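Local coordinates for nird-like protein (Hydrogenobacter thermophilus, PDB 4CH7) that decarboxylates siroheme to didecarboxysiroheme, probably by way of monodecarboxysiroheme, in heme d1 biosynthesis, at residues 131-136 / 269-274; 251-256 / 275-280; 290-295 / 301-306. One frame throughout, in Å; residues are numbered along the deposited sequence.

Contact 1 of 3, residues 131-136 / 269-274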
loop_
_atom_site.group_PDB
_atom_site.type_symbol
_atom_site.label_atom_id
_atom_site.label_comp_id
_atom_site.label_asym_id
_atom_site.label_seq_id
_atom_site.Cartn_x
_atom_site.Cartn_y
_atom_site.Cartn_z
ATOM N N ASP A 131 13.309 -21.463 -3.748
ATOM C CA ASP A 131 13.955 -20.158 -3.787
ATOM C C ASP A 131 12.950 -19.019 -3.694
ATOM O O ASP A 131 12.032 -18.917 -4.512
ATOM C CB ASP A 131 14.798 -20.015 -5.055
ATOM C CG ASP A 131 15.944 -21.001 -5.104
ATOM O OD1 ASP A 131 16.537 -21.277 -4.041
ATOM O OD2 ASP A 131 16.255 -21.500 -6.205
ATOM N N TYR A 132 13.127 -18.164 -2.691
ATOM C CA TYR A 132 12.288 -16.980 -2.555
ATOM C C TYR A 132 13.066 -15.769 -2.052
ATOM O O TYR A 132 14.166 -15.899 -1.506
ATOM C CB TYR A 132 11.071 -17.250 -1.663
ATOM C CG TYR A 132 11.394 -17.673 -0.245
ATOM C CD1 TYR A 132 11.572 -16.732 0.761
ATOM C CD2 TYR A 132 11.495 -19.015 0.091
ATOM C CE1 TYR A 132 11.857 -17.116 2.056
ATOM C CE2 TYR A 132 11.777 -19.407 1.383
ATOM C CZ TYR A 132 11.958 -18.454 2.360
ATOM O OH TYR A 132 12.242 -18.844 3.647
ATOM N N LEU A 133 12.487 -14.588 -2.250
ATOM C CA LEU A 133 13.118 -13.347 -1.827
ATOM C C LEU A 133 12.239 -12.619 -0.819
ATOM O O LEU A 133 11.011 -12.628 -0.931
ATOM C CB LEU A 133 13.383 -12.444 -3.031
ATOM C CG LEU A 133 14.288 -13.009 -4.122
ATOM C CD1 LEU A 133 14.407 -12.035 -5.276
ATOM C CD2 LEU A 133 15.657 -13.345 -3.561
ATOM N N VAL A 134 12.876 -12.004 0.172
ATOM C CA VAL A 134 12.171 -11.193 1.152
ATOM C C VAL A 134 12.773 -9.793 1.145
ATOM O O VAL A 134 13.801 -9.540 1.782
ATOM C CB VAL A 134 12.229 -11.821 2.560
ATOM C CG1 VAL A 134 11.610 -10.889 3.584
ATOM C CG2 VAL A 134 11.510 -13.162 2.565
ATOM N N LEU A 135 12.133 -8.892 0.404
ATOM C CA LEU A 135 12.666 -7.551 0.190
ATOM C C LEU A 135 11.810 -6.491 0.874
ATOM O O LEU A 135 10.607 -6.397 0.626
ATOM C CB LEU A 135 12.756 -7.249 -1.310
ATOM C CG LEU A 135 13.379 -8.341 -2.180
ATOM C CD1 LEU A 135 13.376 -7.939 -3.647
ATOM C CD2 LEU A 135 14.785 -8.659 -1.719
ATOM N N ARG A 136 12.432 -5.694 1.738
ATOM C CA ARG A 136 11.734 -4.588 2.378
ATOM C C ARG A 136 12.072 -3.272 1.694
ATOM O O ARG A 136 13.205 -2.792 1.767
ATOM C CB ARG A 136 12.060 -4.530 3.869
ATOM C CG ARG A 136 11.342 -5.599 4.673
ATOM C CD ARG A 136 11.695 -5.541 6.145
ATOM N NE ARG A 136 10.956 -6.543 6.907
ATOM C CZ ARG A 136 11.313 -7.820 6.995
ATOM N NH1 ARG A 136 12.397 -8.255 6.368
ATOM N NH2 ARG A 136 10.586 -8.670 7.706
ATOM N N GLU A 269 23.057 -9.962 -1.431
ATOM C CA GLU A 269 23.592 -11.007 -2.295
ATOM C C GLU A 269 22.480 -11.656 -3.114
ATOM O O GLU A 269 22.662 -11.965 -4.293
ATOM C CB GLU A 269 24.328 -12.060 -1.463
ATOM C CG GLU A 269 25.602 -11.550 -0.795
ATOM C CD GLU A 269 26.131 -12.492 0.272
ATOM O OE1 GLU A 269 25.425 -13.461 0.621
ATOM O OE2 GLU A 269 27.254 -12.257 0.762
ATOM N N LYS A 270 21.324 -11.846 -2.483
ATOM C CA LYS A 270 20.180 -12.479 -3.134
ATOM C C LYS A 270 19.499 -11.592 -4.178
ATOM O O LYS A 270 18.840 -12.095 -5.091
ATOM C CB LYS A 270 19.161 -12.941 -2.091
ATOM C CG LYS A 270 19.605 -14.164 -1.306
ATOM C CD LYS A 270 18.617 -14.509 -0.204
ATOM C CE LYS A 270 19.036 -15.785 0.508
ATOM N NZ LYS A 270 18.132 -16.120 1.640
ATOM N N PHE A 271 19.660 -10.278 -4.042
ATOM C CA PHE A 271 19.053 -9.330 -4.975
ATOM C C PHE A 271 19.799 -7.997 -4.921
ATOM O O PHE A 271 19.586 -7.196 -4.012
ATOM C CB PHE A 271 17.576 -9.130 -4.628
ATOM C CG PHE A 271 16.720 -8.745 -5.801
ATOM C CD1 PHE A 271 16.407 -9.676 -6.779
ATOM C CD2 PHE A 271 16.215 -7.459 -5.915
ATOM C CE1 PHE A 271 15.608 -9.331 -7.859
ATOM C CE2 PHE A 271 15.416 -7.103 -6.992
ATOM C CZ PHE A 271 15.113 -8.041 -7.965
ATOM N N ARG A 272 20.666 -7.764 -5.904
ATOM C CA ARG A 272 21.565 -6.608 -5.889
ATOM C C ARG A 272 20.928 -5.277 -6.294
ATOM O O ARG A 272 21.592 -4.236 -6.276
ATOM C CB ARG A 272 22.803 -6.877 -6.753
ATOM C CG ARG A 272 24.058 -7.174 -5.942
ATOM C CD ARG A 272 24.482 -8.628 -6.047
ATOM N NE ARG A 272 25.219 -8.901 -7.277
ATOM C CZ ARG A 272 25.901 -10.019 -7.506
ATOM N NH1 ARG A 272 25.944 -10.971 -6.585
ATOM N NH2 ARG A 272 26.545 -10.187 -8.654
ATOM N N TYR A 273 19.648 -5.301 -6.646
ATOM C CA TYR A 273 18.958 -4.078 -7.045
ATOM C C TYR A 273 18.416 -3.323 -5.830
ATOM O O TYR A 273 17.676 -3.885 -5.019
ATOM C CB TYR A 273 17.834 -4.396 -8.032
ATOM C CG TYR A 273 18.273 -5.275 -9.183
ATOM C CD1 TYR A 273 18.970 -4.748 -10.261
ATOM C CD2 TYR A 273 17.985 -6.631 -9.193
ATOM C CE1 TYR A 273 19.371 -5.551 -11.313
ATOM C CE2 TYR A 273 18.378 -7.441 -10.237
ATOM C CZ TYR A 273 19.072 -6.898 -11.295
ATOM O OH TYR A 273 19.468 -7.706 -12.339
ATOM N N ASN A 274 18.786 -2.051 -5.714
ATOM C CA ASN A 274 18.378 -1.231 -4.577
ATOM C C ASN A 274 17.373 -0.136 -4.946
ATOM O O ASN A 274 16.793 0.505 -4.065
ATOM C CB ASN A 274 19.600 -0.619 -3.885
ATOM C CG ASN A 274 20.477 0.179 -4.836
ATOM O OD1 ASN A 274 20.493 -0.069 -6.039
ATOM N ND2 ASN A 274 21.219 1.141 -4.295
#
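L133 and L135 of strand 132-139 both press on the ring of F271. L133 brings CD1 to 3.4 Å from F271 CD1, a tight contact, and its side chain crosses that of F271 at about a right angle. With CG anti to the carbonyl carbon (chi1 -60°) and the chain extended, this methyl reaches the ring while CD2 slides past K270, 3.8 Å from K270 CB. L135 CD1 makes an off-centre CH-pi contact, 4.1 Å from the centroid of the F271 ring and 29° off its normal. Both methyls lie on the same side of the ring plane; on the other side Y273 places CD2 3.4 Å above it, offset toward the rim. The contact bridges two AsnC-like domains of one chain: strand 132-139 belongs to the first, while 269-274 lies in the loop joining strands 259-264 and 275-281 of the second, and the two domains share a closed antiparallel barrel. Further out, R265 NH1 donates to the carbonyl oxygens of both F271 and Y273, and S268 OG bonds to F271 N, fixing the loop that presents the ring. Backbone bonds from L133 to A70 and from L135 to L68 pair strand 132-139 with strand 65-71.

Contact 2 of 3, residues 251-256 / 275-280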
loop_
_atom_site.group_PDB
_atom_site.type_symbol
_atom_site.label_atom_id
_atom_site.label_comp_id
_atom_site.label_asym_id
_atom_site.label_seq_id
_atom_site.Cartn_x
_atom_site.Cartn_y
_atom_site.Cartn_z
ATOM N N ARG A 251 14.936 10.922 -8.556
ATOM C CA ARG A 251 14.289 12.150 -9.010
ATOM C C ARG A 251 14.331 12.278 -10.529
ATOM O O ARG A 251 13.370 12.739 -11.147
ATOM C CB ARG A 251 14.937 13.377 -8.361
ATOM C CG ARG A 251 14.922 13.354 -6.841
ATOM C CD ARG A 251 15.443 14.649 -6.240
ATOM N NE ARG A 251 15.702 14.508 -4.809
ATOM C CZ ARG A 251 16.909 14.574 -4.257
ATOM N NH1 ARG A 251 17.977 14.791 -5.011
ATOM N NH2 ARG A 251 17.049 14.430 -2.947
ATOM N N TYR A 252 15.449 11.874 -11.125
ATOM C CA TYR A 252 15.581 11.873 -12.578
ATOM C C TYR A 252 14.523 10.977 -13.217
ATOM O O TYR A 252 13.818 11.391 -14.136
ATOM C CB TYR A 252 16.980 11.408 -12.991
ATOM C CG TYR A 252 17.187 11.382 -14.488
ATOM C CD1 TYR A 252 17.360 12.559 -15.202
ATOM C CD2 TYR A 252 17.212 10.182 -15.187
ATOM C CE1 TYR A 252 17.546 12.544 -16.570
ATOM C CE2 TYR A 252 17.400 10.157 -16.558
ATOM C CZ TYR A 252 17.566 11.343 -17.243
ATOM O OH TYR A 252 17.753 11.341 -18.606
ATOM N N ILE A 253 14.425 9.750 -12.711
ATOM C CA ILE A 253 13.447 8.771 -13.177
ATOM C C ILE A 253 12.007 9.250 -12.944
ATOM O O ILE A 253 11.128 9.036 -13.781
ATOM C CB ILE A 253 13.684 7.400 -12.493
ATOM C CG1 ILE A 253 15.044 6.825 -12.895
ATOM C CG2 ILE A 253 12.588 6.412 -12.841
ATOM C CD1 ILE A 253 15.372 5.495 -12.241
ATOM N N ALA A 254 11.780 9.916 -11.816
ATOM C CA ALA A 254 10.455 10.419 -11.461
ATOM C C ALA A 254 9.935 11.468 -12.443
ATOM O O ALA A 254 8.729 11.700 -12.530
ATOM C CB ALA A 254 10.465 10.982 -10.050
ATOM N N GLY A 255 10.846 12.104 -13.175
ATOM C CA GLY A 255 10.472 13.145 -14.116
ATOM C C GLY A 255 9.874 12.626 -15.411
ATOM O O GLY A 255 9.317 13.395 -16.196
ATOM N N PHE A 256 9.978 11.319 -15.634
ATOM C CA PHE A 256 9.529 10.731 -16.893
ATOM C C PHE A 256 8.068 10.294 -16.889
ATOM O O PHE A 256 7.579 9.729 -15.906
ATOM C CB PHE A 256 10.409 9.537 -17.269
ATOM C CG PHE A 256 11.763 9.920 -17.785
ATOM C CD1 PHE A 256 11.958 10.170 -19.136
ATOM C CD2 PHE A 256 12.847 10.021 -16.923
ATOM C CE1 PHE A 256 13.205 10.522 -19.619
ATOM C CE2 PHE A 256 14.101 10.373 -17.397
ATOM C CZ PHE A 256 14.280 10.625 -18.747
ATOM N N LEU A 275 17.172 0.085 -6.244
ATOM C CA LEU A 275 16.181 1.063 -6.694
ATOM C C LEU A 275 15.080 0.417 -7.527
ATOM O O LEU A 275 15.350 -0.218 -8.549
ATOM C CB LEU A 275 16.838 2.208 -7.471
ATOM C CG LEU A 275 15.890 3.302 -7.966
ATOM C CD1 LEU A 275 15.068 3.858 -6.824
ATOM C CD2 LEU A 275 16.660 4.415 -8.642
ATOM N N PHE A 276 13.840 0.578 -7.071
ATOM C CA PHE A 276 12.677 0.052 -7.778
ATOM C C PHE A 276 11.899 1.216 -8.378
ATOM O O PHE A 276 11.685 2.233 -7.714
ATOM C CB PHE A 276 11.764 -0.735 -6.831
ATOM C CG PHE A 276 12.334 -2.058 -6.370
ATOM C CD1 PHE A 276 13.708 -2.276 -6.306
ATOM C CD2 PHE A 276 11.482 -3.089 -5.996
ATOM C CE1 PHE A 276 14.223 -3.493 -5.876
ATOM C CE2 PHE A 276 11.987 -4.311 -5.568
ATOM C CZ PHE A 276 13.360 -4.512 -5.507
ATOM N N ALA A 277 11.484 1.076 -9.632
ATOM C CA ALA A 277 10.684 2.110 -10.283
ATOM C C ALA A 277 9.589 1.498 -11.141
ATOM O O ALA A 277 9.871 0.889 -12.173
ATOM C CB ALA A 277 11.562 3.030 -11.120
HETATM N N MSE A 278 8.342 1.671 -10.713
HETATM C CA MSE A 278 7.209 1.147 -11.461
HETATM C C MSE A 278 7.078 1.876 -12.788
HETATM O O MSE A 278 6.884 3.091 -12.825
HETATM C CB MSE A 278 5.914 1.293 -10.663
HETATM C CG MSE A 278 5.923 0.623 -9.295
HETATM SE SE MSE A 278 6.501 -1.233 -9.328
HETATM C CE MSE A 278 8.322 -0.972 -8.715
HETATM N N MSE A 279 7.201 1.131 -13.879
HETATM C CA MSE A 279 7.023 1.706 -15.203
HETATM C C MSE A 279 5.731 1.208 -15.839
HETATM O O MSE A 279 5.237 0.123 -15.518
HETATM C CB MSE A 279 8.217 1.392 -16.110
HETATM C CG MSE A 279 9.482 2.184 -15.800
HETATM SE SE MSE A 279 11.002 1.553 -16.826
HETATM C CE MSE A 279 12.352 2.779 -16.176
ATOM N N HIS A 280 5.182 2.021 -16.731
ATOM C CA HIS A 280 4.031 1.627 -17.525
ATOM C C HIS A 280 4.158 2.259 -18.900
ATOM O O HIS A 280 4.801 3.298 -19.059
ATOM C CB HIS A 280 2.718 2.051 -16.857
ATOM C CG HIS A 280 2.642 3.511 -16.538
ATOM N ND1 HIS A 280 2.539 3.988 -15.250
ATOM C CD2 HIS A 280 2.648 4.602 -17.343
ATOM C CE1 HIS A 280 2.489 5.310 -15.273
ATOM N NE2 HIS A 280 2.556 5.705 -16.531
#
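The carbonyl oxygen of A277 accepts a hydrogen bond from S237 OG on the adjoining strand 233-239, while the A277 methyl points to helix 246-254 and meets I253. No hydrogen bond joins the helix segment to the strand segment; two methyl contacts carry the contact. I253 CG2 lies 3.9 Å from A277 CB, and I253 CD1 meets L275 CD2 tip to tip at 4.0 Å. The two branches diverge because CG2 stands anti to the backbone N while CG1, anti to the carbonyl carbon (chi1 -64°), continues extended to CD1. One isoleucine thus touches two residues that lie two apart along strand 275-281, on the strand face turned to the helix. This is a helix laid on an antiparallel sheet in the beta-alpha-beta-beta-alpha-beta order of the AsnC-like ligand-binding domain, a ferredoxin-like fold; F276, between L275 and A277, packs instead on R265. I253 and A277 are the nearest pair of the two backbones, CA to CA 7.8 Å, consistent with the small A277 side chain. After I253 the chain turns: F256 N donates to I253 O at 3.2 Å, and G255 N to Y252 O. That turn brings F256 back over Y252, with F256 CE2 3.4 Å above the Y252 ring plane, toward its rim. V259 and I294 also pack on I253.

Contact 3 of 3, residues 290-295 / 301-306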
loop_
_atom_site.group_PDB
_atom_site.type_symbol
_atom_site.label_atom_id
_atom_site.label_comp_id
_atom_site.label_asym_id
_atom_site.label_seq_id
_atom_site.Cartn_x
_atom_site.Cartn_y
_atom_site.Cartn_z
ATOM N N LEU A 290 12.388 3.533 -22.666
ATOM C CA LEU A 290 12.488 4.424 -21.512
ATOM C C LEU A 290 13.576 3.974 -20.537
ATOM O O LEU A 290 14.335 4.791 -20.019
ATOM C CB LEU A 290 11.135 4.510 -20.798
ATOM C CG LEU A 290 11.086 5.190 -19.427
ATOM C CD1 LEU A 290 11.588 6.619 -19.510
ATOM C CD2 LEU A 290 9.677 5.148 -18.852
ATOM N N ALA A 291 13.644 2.669 -20.295
ATOM C CA ALA A 291 14.655 2.103 -19.410
ATOM C C ALA A 291 16.057 2.265 -19.998
ATOM O O ALA A 291 16.996 2.630 -19.289
ATOM C CB ALA A 291 14.357 0.640 -19.137
ATOM N N GLU A 292 16.189 1.980 -21.292
ATOM C CA GLU A 292 17.464 2.120 -21.998
ATOM C C GLU A 292 17.994 3.555 -21.953
ATOM O O GLU A 292 19.198 3.776 -21.814
ATOM C CB GLU A 292 17.329 1.656 -23.455
ATOM C CG GLU A 292 17.205 0.144 -23.642
ATOM C CD GLU A 292 16.873 -0.243 -25.073
ATOM O OE1 GLU A 292 16.448 0.637 -25.850
ATOM O OE2 GLU A 292 17.040 -1.431 -25.421
ATOM N N THR A 293 17.089 4.523 -22.078
ATOM C CA THR A 293 17.443 5.938 -21.999
ATOM C C THR A 293 18.032 6.265 -20.629
ATOM O O THR A 293 19.114 6.848 -20.528
ATOM C CB THR A 293 16.215 6.836 -22.242
ATOM O OG1 THR A 293 15.587 6.475 -23.479
ATOM C CG2 THR A 293 16.622 8.300 -22.286
ATOM N N ILE A 294 17.299 5.889 -19.584
ATOM C CA ILE A 294 17.738 6.064 -18.204
ATOM C C ILE A 294 19.087 5.393 -17.966
ATOM O O ILE A 294 19.989 5.986 -17.373
ATOM C CB ILE A 294 16.695 5.495 -17.219
ATOM C CG1 ILE A 294 15.437 6.362 -17.221
ATOM C CG2 ILE A 294 17.268 5.400 -15.813
ATOM C CD1 ILE A 294 14.285 5.780 -16.437
ATOM N N SER A 295 19.213 4.156 -18.437
ATOM C CA SER A 295 20.462 3.407 -18.346
ATOM C C SER A 295 21.609 4.168 -19.009
ATOM O O SER A 295 22.733 4.174 -18.508
ATOM C CB SER A 295 20.298 2.034 -19.001
ATOM O OG SER A 295 21.509 1.304 -18.984
ATOM N N SER A 301 24.088 0.280 -16.072
ATOM C CA SER A 301 24.029 -0.917 -16.904
ATOM C C SER A 301 23.424 -2.103 -16.159
ATOM O O SER A 301 22.994 -3.079 -16.776
ATOM C CB SER A 301 25.424 -1.277 -17.415
ATOM O OG SER A 301 26.341 -1.409 -16.344
ATOM N N LYS A 302 23.392 -2.012 -14.834
ATOM C CA LYS A 302 22.826 -3.077 -14.018
ATOM C C LYS A 302 21.364 -2.805 -13.703
ATOM O O LYS A 302 21.047 -2.027 -12.799
ATOM C CB LYS A 302 23.616 -3.237 -12.723
ATOM C CG LYS A 302 25.103 -3.403 -12.943
ATOM C CD LYS A 302 25.771 -3.919 -11.691
ATOM C CE LYS A 302 27.273 -3.972 -11.857
ATOM N NZ LYS A 302 27.684 -4.861 -12.978
ATOM N N TYR A 303 20.477 -3.451 -14.455
ATOM C CA TYR A 303 19.044 -3.314 -14.238
ATOM C C TYR A 303 18.272 -4.454 -14.884
ATOM O O TYR A 303 18.832 -5.242 -15.648
ATOM C CB TYR A 303 18.535 -1.970 -14.765
ATOM C CG TYR A 303 18.353 -1.901 -16.265
ATOM C CD1 TYR A 303 19.422 -1.610 -17.101
ATOM C CD2 TYR A 303 17.106 -2.104 -16.842
ATOM C CE1 TYR A 303 19.254 -1.536 -18.470
ATOM C CE2 TYR A 303 16.931 -2.033 -18.207
ATOM C CZ TYR A 303 18.006 -1.749 -19.016
ATOM O OH TYR A 303 17.833 -1.678 -20.379
ATOM N N ALA A 304 16.982 -4.533 -14.571
ATOM C CA ALA A 304 16.116 -5.560 -15.133
ATOM C C ALA A 304 14.684 -5.056 -15.212
ATOM O O ALA A 304 14.236 -4.295 -14.351
ATOM C CB ALA A 304 16.183 -6.826 -14.299
ATOM N N LEU A 305 13.970 -5.479 -16.249
ATOM C CA LEU A 305 12.569 -5.109 -16.405
ATOM C C LEU A 305 11.668 -6.298 -16.096
ATOM O O LEU A 305 11.605 -7.261 -16.866
ATOM C CB LEU A 305 12.301 -4.584 -17.818
ATOM C CG LEU A 305 13.018 -3.284 -18.188
ATOM C CD1 LEU A 305 12.651 -2.828 -19.595
ATOM C CD2 LEU A 305 12.705 -2.200 -17.177
ATOM N N LEU A 306 10.982 -6.231 -14.960
ATOM C CA LEU A 306 10.087 -7.301 -14.547
ATOM C C LEU A 306 8.652 -6.946 -14.921
ATOM O O LEU A 306 7.920 -6.352 -14.127
ATOM C CB LEU A 306 10.210 -7.571 -13.042
ATOM C CG LEU A 306 11.478 -8.277 -12.543
ATOM C CD1 LEU A 306 12.687 -7.355 -12.545
ATOM C CD2 LEU A 306 11.259 -8.859 -11.158
#
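Apolar contact centres on A291, whose methyl faces strand 303-314 and touches two of its side chains at once. A291 CB lies 3.8 Å from Y303 CE2 and equally near L305 CD2, so a single methyl rests over the notch where the phenol ring and the leucine fork meet. Y303 and L305 alternate with A304, whose methyl packs on V238 and Y273, and both turn their side chains to the helix. The Y303 CG sits between the backbone N and the carbonyl carbon (chi1 78°), which carries the ring in under the helix.

Among the polar-to-carbon contacts, S295 OG stands 3.7 Å from Y303 CE1, on the same side of the ring plane as A291 but at the CE1 rather than the CE2 border, and 4.0 Å from S301 CA. Its hydrogen bond goes to L300 O, which ties the last turn of helix 284-297 to the short connection into the strand. E292 meets the phenol with its aliphatic part, E292 CG lying 3.8 Å from Y303 OH, and its carboxylate plane stands at 90° to the ring.

Without the phenol ring of Y303, as with an alanine here, A291 and S295 would probably face a gap and W239 would lose its stacking partner.

Helix 290-295 runs nearly antiparallel to strand 303-306, at 165° with 10.2 Å between the axes, the closing alpha-beta step of the AsnC-like, ferredoxin-like domain. Strand 233-239 lies beside strand 303-314, bonded through V238 and M236, while I294 packs on W239.

Overall arrangement
All three contacts reach the eight-stranded antiparallel barrel formed jointly by the two AsnC-like domains. Contact 1 joins the domains; contacts 2 and 3 lie wholly in the second and seat its two helices, 246-254 and 284-297, on the sheet. Their centres are about 10 Å apart, and each is 18 to 19 Å from that of contact 1. Along the chain, contacts 1 and 2 interleave, the 269-274 loop running straight into strand 275-281; contact 3 follows. F276 of contact 2 packs against F271 and L135 of contact 1, Y273 links contact 1 to Y303 of contact 3, and M279 of contact 2 packs on I294 of contact 3. All lie away from the probable active-site residue H93.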